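Local coordinates for protein acetylxylan esterase (Geobacillus stearothermophilus, PDB 5BN1) that removes acetyl side groups from the xylose backbone units of xylan and xylo-oligosaccharides as a GDSL-family serine esterase working as a donut-shaped homooctamer, at residues Tyr40-Leu45 with Ile54-Lys59. The protein carries 1 engineered substitution. Residues are numbered along the deposited sequence; the frame is centred on the assembly and turned at random.
Sequences YVVGLL and IRVVNK
Val42 meets Val56 through a single methyl. From CB, which points at the strand, the Val42 side chain forks: CG1 lies opposite the backbone N (chi1 175°) and takes no part, whereas CG2, beside the backbone N and anti to the carbonyl carbon, faces Val56. That methyl, Val42 CG2, sits over the face of the isopropyl group, almost equidistant from Val56 CG1 and CG2 (3.6 Å each) and Val56 CB (3.7 Å). The two valines run antiparallel and offset, and the CA atoms of Val42 and Val56, the nearest pair across the segments, remain 7.4 Å apart. Three residues on, nearly a helical turn, Leu45 CD1 touches Ile54 CD1 at 3.7 Å, the two side chains lying roughly perpendicular. Ile54 places CG1 between its backbone N and carbonyl carbon (chi1 56°), and an extended chi2 of 162° then carries CD1 out to the leucine methyl. The contact is apolar throughout and buries a modest 144 Å². It packs helix 37-48 against strand 55-58, an outermost strand of the chain's parallel sheet, and the preceding loop residue Ile54, within the alpha/beta/alpha fold of SGNH hydrolases. Val56 also touches Phe11 on adjacent strand 8-13, while Leu45 meets Leu208 of helix 197-211, which packs beside helix 37-48.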
# COMPACT_ATOMS: atom_id res chain seq x y z
N TYR A 40 -24.51 -17.07 1.58
CA TYR A 40 -25.10 -18.06 0.72
C TYR A 40 -26.56 -18.36 1.08
O TYR A 40 -27.42 -18.54 0.23
CB TYR A 40 -24.29 -19.34 0.63
CG TYR A 40 -22.87 -19.23 0.15
CD1 TYR A 40 -22.45 -18.12 -0.48
CD2 TYR A 40 -22.06 -20.27 0.27
CE1 TYR A 40 -21.10 -18.00 -0.89
CE2 TYR A 40 -20.70 -20.19 -0.10
CZ TYR A 40 -20.26 -19.08 -0.69
OH TYR A 40 -18.92 -18.98 -1.15
N VAL A 41 -26.81 -18.44 2.40
CA VAL A 41 -28.16 -18.60 2.86
C VAL A 41 -29.04 -17.45 2.37
O VAL A 41 -30.14 -17.70 1.85
CB VAL A 41 -28.15 -18.74 4.43
CG1 VAL A 41 -29.56 -18.46 4.97
CG2 VAL A 41 -27.58 -20.08 4.92
N VAL A 42 -28.60 -16.23 2.56
CA VAL A 42 -29.38 -15.05 2.19
C VAL A 42 -29.57 -15.05 0.68
O VAL A 42 -30.67 -14.87 0.17
CB VAL A 42 -28.78 -13.80 2.69
CG1 VAL A 42 -29.55 -12.56 2.17
CG2 VAL A 42 -28.73 -13.85 4.22
N GLY A 43 -28.51 -15.38 -0.04
CA GLY A 43 -28.68 -15.36 -1.47
C GLY A 43 -29.53 -16.39 -2.03
O GLY A 43 -30.28 -16.15 -3.04
N LEU A 44 -29.50 -17.67 -1.56
CA LEU A 44 -30.36 -18.73 -1.95
C LEU A 44 -31.86 -18.39 -1.62
O LEU A 44 -32.76 -18.66 -2.40
CB LEU A 44 -29.97 -20.06 -1.34
CG LEU A 44 -28.75 -20.74 -2.05
CD1 LEU A 44 -28.09 -21.73 -1.18
CD2 LEU A 44 -29.30 -21.37 -3.37
N LEU A 45 -32.04 -17.83 -0.44
CA LEU A 45 -33.46 -17.47 -0.07
C LEU A 45 -33.99 -16.34 -0.98
O LEU A 45 -35.18 -16.47 -1.41
CB LEU A 45 -33.52 -17.08 1.44
CG LEU A 45 -33.45 -18.16 2.47
CD1 LEU A 45 -33.21 -17.53 3.79
CD2 LEU A 45 -34.68 -19.05 2.39
N ILE A 54 -36.85 -11.14 4.47
CA ILE A 54 -36.10 -11.22 5.73
C ILE A 54 -34.97 -10.24 5.76
O ILE A 54 -34.39 -9.94 4.68
CB ILE A 54 -35.58 -12.62 6.02
CG1 ILE A 54 -34.75 -13.12 4.91
CG2 ILE A 54 -36.73 -13.57 6.25
CD1 ILE A 54 -33.91 -14.27 5.42
N ARG A 55 -34.71 -9.69 6.94
CA ARG A 55 -33.57 -8.84 7.09
C ARG A 55 -32.55 -9.65 7.91
O ARG A 55 -32.86 -10.31 8.80
CB ARG A 55 -33.86 -7.55 7.81
CG ARG A 55 -35.21 -6.91 7.56
CD ARG A 55 -35.25 -5.81 8.63
NE ARG A 55 -33.81 -5.52 8.91
CZ ARG A 55 -33.35 -4.68 9.83
NH1 ARG A 55 -34.19 -4.06 10.65
NH2 ARG A 55 -32.06 -4.51 9.98
N VAL A 56 -31.33 -9.67 7.40
CA VAL A 56 -30.24 -10.50 7.95
C VAL A 56 -29.09 -9.68 8.38
O VAL A 56 -28.64 -8.74 7.71
CB VAL A 56 -29.86 -11.62 6.97
CG1 VAL A 56 -28.73 -12.50 7.54
CG2 VAL A 56 -31.02 -12.46 6.59
N VAL A 57 -28.54 -10.00 9.59
CA VAL A 57 -27.42 -9.34 10.20
C VAL A 57 -26.35 -10.45 10.56
O VAL A 57 -26.74 -11.51 11.01
CB VAL A 57 -27.82 -8.62 11.52
CG1 VAL A 57 -26.68 -7.81 12.04
CG2 VAL A 57 -29.05 -7.73 11.30
N ASN A 58 -25.08 -10.15 10.27
CA ASN A 58 -23.99 -11.04 10.60
C ASN A 58 -23.13 -10.46 11.63
O ASN A 58 -22.44 -9.45 11.50
CB ASN A 58 -23.17 -11.33 9.32
CG ASN A 58 -22.11 -12.40 9.56
OD1 ASN A 58 -21.76 -12.73 10.69
ND2 ASN A 58 -21.52 -12.90 8.46
N LYS A 59 -23.17 -11.07 12.83
CA LYS A 59 -22.38 -10.69 13.98
C LYS A 59 -21.25 -11.63 14.34
O LYS A 59 -20.70 -11.64 15.45
CB LYS A 59 -23.29 -10.39 15.24
CG LYS A 59 -24.15 -9.16 14.99
CD LYS A 59 -23.41 -7.90 15.00
CE LYS A 59 -24.33 -6.66 15.10
NZ LYS A 59 -23.57 -5.40 15.21